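Local coordinates for homocysteine S-methyltransferase (Escherichia coli, PDB 5DMM), which catalyses methyl transfer from S-methylmethionine, or less efficiently S-adenosylmethionine, to homocysteine, yielding methionine with the help of zinc, at residues A[54-57]-A[58-62]; A[98-101]-A[102-105]; A[108-111]-A[112-115]. All blocks are in the same frame, centred on the assembly; numbering follows the deposited sequence.

Interaction 1 (A[54-57]-A[58-62])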
loop_
_atom_site.group_PDB
_atom_site.type_symbol
_atom_site.label_atom_id
_atom_site.label_comp_id
_atom_site.label_asym_id
_atom_site.label_seq_id
_atom_site.Cartn_x
_atom_site.Cartn_y
_atom_site.Cartn_z
ATOM N N VAL A 54 5.749 -15.460 -1.744
ATOM C CA VAL A 54 5.687 -14.558 -0.597
ATOM C C VAL A 54 4.253 -14.107 -0.330
ATOM O O VAL A 54 3.830 -14.030 0.831
ATOM C CB VAL A 54 6.586 -13.326 -0.792
ATOM C CG1 VAL A 54 6.353 -12.334 0.354
ATOM C CG2 VAL A 54 8.047 -13.749 -0.851
ATOM N N HIS A 55 3.497 -13.822 -1.389
ATOM C CA HIS A 55 2.088 -13.463 -1.200
ATOM C C HIS A 55 1.341 -14.624 -0.521
ATOM O O HIS A 55 0.539 -14.429 0.396
ATOM C CB HIS A 55 1.419 -13.111 -2.534
ATOM C CG HIS A 55 1.844 -11.793 -3.111
ATOM N ND1 HIS A 55 1.813 -10.617 -2.395
ATOM C CD2 HIS A 55 2.282 -11.467 -4.352
ATOM C CE1 HIS A 55 2.219 -9.622 -3.169
ATOM N NE2 HIS A 55 2.504 -10.111 -4.360
ATOM N N LEU A 56 1.628 -15.844 -0.966
ATOM C CA LEU A 56 0.984 -17.020 -0.387
ATOM C C LEU A 56 1.374 -17.163 1.086
ATOM O O LEU A 56 0.537 -17.473 1.937
ATOM C CB LEU A 56 1.361 -18.278 -1.170
ATOM C CG LEU A 56 0.849 -19.603 -0.597
ATOM C CD1 LEU A 56 -0.679 -19.623 -0.549
ATOM C CD2 LEU A 56 1.401 -20.786 -1.403
ATOM N N ASP A 57 2.647 -16.921 1.373
ATOM C CA ASP A 57 3.168 -16.903 2.742
ATOM C C ASP A 57 2.375 -15.966 3.665
ATOM O O ASP A 57 2.034 -16.307 4.811
ATOM C CB ASP A 57 4.632 -16.468 2.703
ATOM C CG ASP A 57 5.442 -17.016 3.843
ATOM O OD1 ASP A 57 4.905 -17.135 4.971
ATOM O OD2 ASP A 57 6.632 -17.323 3.604
ATOM N N TYR A 58 2.089 -14.771 3.165
ATOM C CA TYR A 58 1.357 -13.800 3.973
ATOM C C TYR A 58 -0.111 -14.195 4.144
ATOM O O TYR A 58 -0.672 -14.011 5.224
ATOM C CB TYR A 58 1.466 -12.392 3.365
ATOM C CG TYR A 58 2.732 -11.667 3.783
ATOM C CD1 TYR A 58 2.926 -11.295 5.112
ATOM C CD2 TYR A 58 3.727 -11.342 2.850
ATOM C CE1 TYR A 58 4.055 -10.635 5.515
ATOM C CE2 TYR A 58 4.884 -10.671 3.252
ATOM C CZ TYR A 58 5.035 -10.334 4.601
ATOM O OH TYR A 58 6.146 -9.665 5.056
ATOM N N TYR A 59 -0.746 -14.724 3.100
ATOM C CA TYR A 59 -2.127 -15.186 3.268
ATOM C C TYR A 59 -2.181 -16.310 4.316
ATOM O O TYR A 59 -3.118 -16.385 5.100
ATOM C CB TYR A 59 -2.727 -15.671 1.947
ATOM C CG TYR A 59 -3.185 -14.605 0.950
ATOM C CD1 TYR A 59 -4.023 -13.551 1.328
ATOM C CD2 TYR A 59 -2.809 -14.692 -0.386
ATOM C CE1 TYR A 59 -4.457 -12.601 0.395
ATOM C CE2 TYR A 59 -3.242 -13.749 -1.326
ATOM C CZ TYR A 59 -4.063 -12.704 -0.922
ATOM O OH TYR A 59 -4.491 -11.773 -1.834
ATOM N N ARG A 60 -1.165 -17.174 4.328
ATOM C CA ARG A 60 -1.074 -18.241 5.322
ATOM C C ARG A 60 -0.923 -17.684 6.732
ATOM O O ARG A 60 -1.481 -18.231 7.681
ATOM C CB ARG A 60 0.096 -19.180 5.017
ATOM C CG ARG A 60 -0.145 -20.111 3.856
ATOM C CD ARG A 60 1.049 -21.037 3.640
ATOM N NE ARG A 60 0.700 -22.115 2.726
ATOM C CZ ARG A 60 1.559 -22.709 1.913
ATOM N NH1 ARG A 60 2.830 -22.321 1.894
ATOM N NH2 ARG A 60 1.149 -23.690 1.119
ATOM N N ALA A 61 -0.178 -16.587 6.860
ATOM C CA ALA A 61 0.065 -15.968 8.156
ATOM C C ALA A 61 -1.177 -15.244 8.685
ATOM O O ALA A 61 -1.230 -14.862 9.856
ATOM C CB ALA A 61 1.234 -15.009 8.063
ATOM N N GLY A 62 -2.170 -15.045 7.823
ATOM C CA GLY A 62 -3.408 -14.425 8.247
ATOM C C GLY A 62 -3.793 -13.161 7.506
ATOM O O GLY A 62 -4.860 -12.600 7.764
#
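The final turns of helix 48-61, an outer helix of the TIM barrel, pair Val54 with Tyr58 and Leu56 with Arg60 before a Schellman motif at Gly62 closes the helix. Four successive backbone bonds, from Tyr58, Tyr59, Arg60 and Ala61 back to Val54, His55, Leu56 and Asp57, fix the spacing; Tyr58 N lies 3.0 Å from Val54 O. Over this frame Val54 and Tyr58 project from the helix in the same direction, flank to flank, and CG1 of Val54 meets CE2 of the Tyr58 ring at 3.6 Å. That methyl is turned to the ring because it stands opposite the backbone N (chi1 173°). The ring's hydroxyl reaches past the pair to bond Ala22 O, while Tyr59 OH is taken by Leu117 O, so each tyrosine ties its polar end to backbone outside the helix. Leu56, which also packs on Tyr106 of helix 85-109, lays CD2 over one face of the Arg60 guanidinium, 3.8 Å from CZ and displaced toward the rim of the group. The aliphatic base of the arginine also folds over the preceding turn, CG lying 3.3 Å from Leu56 O. Gly62 N then bonds Tyr59 O at 3.2 Å, with a second, weak bond to Tyr58 O. At its positive phi of 122° a side chain would press against the preceding carbonyl. The leucine thus covers part of one flat face of the guanidinium, where it donates no hydrogen bonds, and leaves the in-plane N-H groups to polar partners; NH2 makes a salt bridge with Glu109, which probably steadies the arginine across the leucine.

Interaction 2 (A[98-101]-A[102-105]); sequences LARK and AREA
Arg100, Arg103 and Glu104 meet through a single water on helix 85-109 of the TIM barrel. This water donates to Arg100 O at 2.8 Å and to Glu104 OE2 at 2.6 Å, and it accepts from Arg103 NE, lying at the edge of that guanidinium and in its plane. Arg100 O therefore carries two donors, since Glu104 N also bonds it as part of the helical i to i+4 pattern, with an N-H...O angle of 160°. Glu104 can reach the water because its chain folds back at chi2 (-57°), while CG rests 3.3 Å from Arg100 O. One turn apart, the two arginines slant across each other with their guanidinium planes 74° apart. Two like charges this close probably repel, and the salt bridge of Arg103 NH1 to Asp163, with its bond to Leu116 O, probably offsets this. Behind this polar side, Ala99 and Ala102 face helix 48-61, where both touch His55, and the arginines rest against Val118 of strand 117-122. Arg103 NH2 stands near the plane of the Arg100 guanidinium at its edge, 3.9 Å from Arg100 NE and equally close to Arg100 CG.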
loop_
_atom_site.group_PDB
_atom_site.type_symbol
_atom_site.label_atom_id
_atom_site.label_comp_id
_atom_site.label_asym_id
_atom_site.label_seq_id
_atom_site.Cartn_x
_atom_site.Cartn_y
_atom_site.Cartn_z
ATOM N N LEU A 98 0.306 -12.130 -10.021
ATOM C CA LEU A 98 0.993 -13.035 -9.094
ATOM C C LEU A 98 0.302 -13.051 -7.740
ATOM O O LEU A 98 0.232 -14.094 -7.093
ATOM C CB LEU A 98 2.458 -12.642 -8.924
ATOM C CG LEU A 98 3.334 -12.829 -10.164
ATOM C CD1 LEU A 98 4.668 -12.126 -9.969
ATOM C CD2 LEU A 98 3.549 -14.330 -10.411
ATOM N N ALA A 99 -0.223 -11.908 -7.311
ATOM C CA ALA A 99 -0.957 -11.884 -6.049
ATOM C C ALA A 99 -2.289 -12.621 -6.200
ATOM O O ALA A 99 -2.738 -13.315 -5.279
ATOM C CB ALA A 99 -1.190 -10.430 -5.568
ATOM N N ARG A 100 -2.930 -12.465 -7.355
ATOM C CA ARG A 100 -4.194 -13.153 -7.595
ATOM C C ARG A 100 -3.965 -14.666 -7.663
ATOM O O ARG A 100 -4.794 -15.446 -7.187
ATOM C CB ARG A 100 -4.854 -12.642 -8.882
ATOM C CG ARG A 100 -5.279 -11.169 -8.818
ATOM C CD ARG A 100 -5.890 -10.733 -10.138
ATOM N NE ARG A 100 -7.087 -11.515 -10.417
ATOM C CZ ARG A 100 -7.651 -11.648 -11.612
ATOM N NH1 ARG A 100 -7.124 -11.055 -12.677
ATOM N NH2 ARG A 100 -8.747 -12.385 -11.740
ATOM N N LYS A 101 -2.838 -15.072 -8.248
ATOM C CA LYS A 101 -2.483 -16.492 -8.309
ATOM C C LYS A 101 -2.260 -17.061 -6.914
ATOM O O LYS A 101 -2.669 -18.183 -6.636
ATOM C CB LYS A 101 -1.228 -16.717 -9.161
ATOM C CG LYS A 101 -1.397 -16.426 -10.654
ATOM C CD LYS A 101 -2.209 -17.489 -11.365
ATOM C CE LYS A 101 -2.167 -17.297 -12.881
ATOM N NZ LYS A 101 -0.774 -17.329 -13.422
ATOM N N ALA A 102 -1.612 -16.289 -6.040
ATOM C CA ALA A 102 -1.409 -16.720 -4.658
ATOM C C ALA A 102 -2.738 -16.851 -3.903
ATOM O O ALA A 102 -2.906 -17.746 -3.071
ATOM C CB ALA A 102 -0.481 -15.758 -3.925
ATOM N N ARG A 103 -3.678 -15.956 -4.201
ATOM C CA ARG A 103 -5.012 -16.018 -3.614
ATOM C C ARG A 103 -5.764 -17.268 -4.077
ATOM O O ARG A 103 -6.441 -17.928 -3.279
ATOM C CB ARG A 103 -5.815 -14.767 -3.964
ATOM C CG ARG A 103 -7.248 -14.798 -3.430
ATOM C CD ARG A 103 -7.950 -13.450 -3.619
ATOM N NE ARG A 103 -8.076 -13.091 -5.030
ATOM C CZ ARG A 103 -8.486 -11.902 -5.461
ATOM N NH1 ARG A 103 -8.807 -10.952 -4.587
ATOM N NH2 ARG A 103 -8.565 -11.661 -6.764
ATOM N N GLU A 104 -5.654 -17.588 -5.365
ATOM C CA GLU A 104 -6.243 -18.824 -5.885
ATOM C C GLU A 104 -5.661 -20.034 -5.154
ATOM O O GLU A 104 -6.402 -20.915 -4.718
ATOM C CB GLU A 104 -6.014 -18.952 -7.396
ATOM C CG GLU A 104 -6.753 -17.913 -8.217
ATOM C CD GLU A 104 -8.250 -17.944 -7.978
ATOM O OE1 GLU A 104 -8.894 -18.930 -8.386
ATOM O OE2 GLU A 104 -8.787 -16.995 -7.369
ATOM N N ALA A 105 -4.334 -20.060 -5.009
ATOM C CA ALA A 105 -3.643 -21.152 -4.324
ATOM C C ALA A 105 -4.073 -21.313 -2.868
ATOM O O ALA A 105 -4.279 -22.433 -2.397
ATOM C CB ALA A 105 -2.134 -20.948 -4.394
HETATM O O HOH W 1 -7.484 -14.735 -7.211
#

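Interaction 3 (A[108-111]-A[112-115])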
loop_
_atom_site.group_PDB
_atom_site.type_symbol
_atom_site.label_atom_id
_atom_site.label_comp_id
_atom_site.label_asym_id
_atom_site.label_seq_id
_atom_site.Cartn_x
_atom_site.Cartn_y
_atom_site.Cartn_z
ATOM N N ALA A 108 -7.691 -22.574 -2.565
ATOM C CA ALA A 108 -7.787 -23.990 -2.900
ATOM C C ALA A 108 -7.415 -24.818 -1.659
ATOM O O ALA A 108 -8.098 -25.783 -1.307
ATOM C CB ALA A 108 -6.884 -24.328 -4.084
ATOM N N GLU A 109 -6.334 -24.410 -1.000
ATOM C CA GLU A 109 -5.876 -24.991 0.261
ATOM C C GLU A 109 -6.878 -24.778 1.399
ATOM O O GLU A 109 -7.217 -25.718 2.117
ATOM C CB GLU A 109 -4.512 -24.387 0.617
ATOM C CG GLU A 109 -4.020 -24.562 2.043
ATOM C CD GLU A 109 -2.684 -23.849 2.262
ATOM O OE1 GLU A 109 -2.025 -23.511 1.255
ATOM O OE2 GLU A 109 -2.297 -23.620 3.427
ATOM N N ASN A 110 -7.356 -23.545 1.551
ATOM C CA ASN A 110 -8.274 -23.191 2.635
ATOM C C ASN A 110 -9.478 -22.396 2.132
ATOM O O ASN A 110 -9.485 -21.172 2.206
ATOM C CB ASN A 110 -7.540 -22.381 3.715
ATOM C CG ASN A 110 -8.419 -22.062 4.933
ATOM O OD1 ASN A 110 -9.474 -22.668 5.139
ATOM N ND2 ASN A 110 -7.971 -21.112 5.753
ATOM N N PRO A 111 -10.512 -23.095 1.634
ATOM C CA PRO A 111 -11.718 -22.423 1.117
ATOM C C PRO A 111 -12.475 -21.640 2.194
ATOM O O PRO A 111 -13.322 -20.810 1.872
ATOM C CB PRO A 111 -12.573 -23.582 0.591
ATOM C CG PRO A 111 -11.634 -24.751 0.472
ATOM C CD PRO A 111 -10.601 -24.560 1.526
ATOM N N GLN A 112 -12.161 -21.901 3.456
ATOM C CA GLN A 112 -12.838 -21.256 4.572
ATOM C C GLN A 112 -12.103 -19.996 5.034
ATOM O O GLN A 112 -12.381 -19.459 6.107
ATOM C CB GLN A 112 -12.977 -22.239 5.740
ATOM C CG GLN A 112 -14.376 -22.318 6.326
ATOM C CD GLN A 112 -15.394 -22.830 5.326
ATOM O OE1 GLN A 112 -15.126 -23.770 4.576
ATOM N NE2 GLN A 112 -16.569 -22.204 5.305
ATOM N N ALA A 113 -11.175 -19.520 4.208
ATOM C CA ALA A 113 -10.341 -18.369 4.551
ATOM C C ALA A 113 -11.119 -17.051 4.580
ATOM O O ALA A 113 -10.640 -16.056 5.122
ATOM C CB ALA A 113 -9.185 -18.266 3.573
ATOM N N GLY A 114 -12.310 -17.047 3.988
ATOM C CA GLY A 114 -13.100 -15.834 3.890
ATOM C C GLY A 114 -12.663 -15.009 2.698
ATOM O O GLY A 114 -11.857 -15.455 1.885
ATOM N N THR A 115 -13.193 -13.800 2.581
ATOM C CA THR A 115 -12.830 -12.940 1.463
ATOM C C THR A 115 -11.378 -12.493 1.558
ATOM O O THR A 115 -10.926 -12.073 2.618
ATOM C CB THR A 115 -13.739 -11.702 1.396
ATOM O OG1 THR A 115 -15.102 -12.129 1.292
ATOM C CG2 THR A 115 -13.383 -10.840 0.185
HETATM O O HOH W 2 -14.248 -18.648 3.062
#
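Asn110 and Gln112 set their side chains at about a right angle, with the two amide planes turned 51° apart, and the contact runs from the Asn110 amide to the backbone of Gln112. The Asn110 side chain lies alongside the turn rather than extending from it: CG opposes the backbone N (chi1 -176°), which brings the amide beside the carbonyl and over the following residues. OD1 accepts Gln112 N at 3.3 Å, a bent bond whose donor stands well above the carbonyl plane of the amide. The same oxygen lies 3.6 Å from Gln112 CB. On the other branch, ND2 passes 3.8 Å from the methyl CB of Ala113 and hydrogen-bonds Tyr106 OH on the preceding helix. The backbone adds a second closure, Ala113 N to Asn110 O at 3.1 Å, again with the donor out of the carbonyl plane. A water bridges the turn, donating to Pro111 O at 2.6 Å and accepting from Gly114 N. An alanine in place of Asn110 is likely to leave Gln112 N without this acceptor and Tyr106 OH without its amide partner. Pro111 and Gln112 occupy the two central positions of a type I beta turn, and the OD1 bond to Gln112 N superimposes an Asx turn on it, the Asx-Pro turn by which the chain leaves helix 85-109 for strand 117-122.

In chain order the contacts trace successive pieces of a TIM barrel's outer layer: interaction 1 ends helix 48-61, strand 65-67 follows, interaction 2 lies in helix 85-109, and interaction 3 turns the chain from that helix toward strand 117-122. The centres of interactions 1 and 2 are about 10 Å apart, and the two helices pack directly, CB of His55 lying 3.5 Å from CB of Ala102. The centre of interaction 3 lies about 12 Å from the centre of each of the others, and the Arg60-Glu109 salt bridge ties it to interaction 1. Together they illustrate how neighbouring barrel helices are joined by close side-chain packing where they touch, and by a salt bridge near their C-terminal ends.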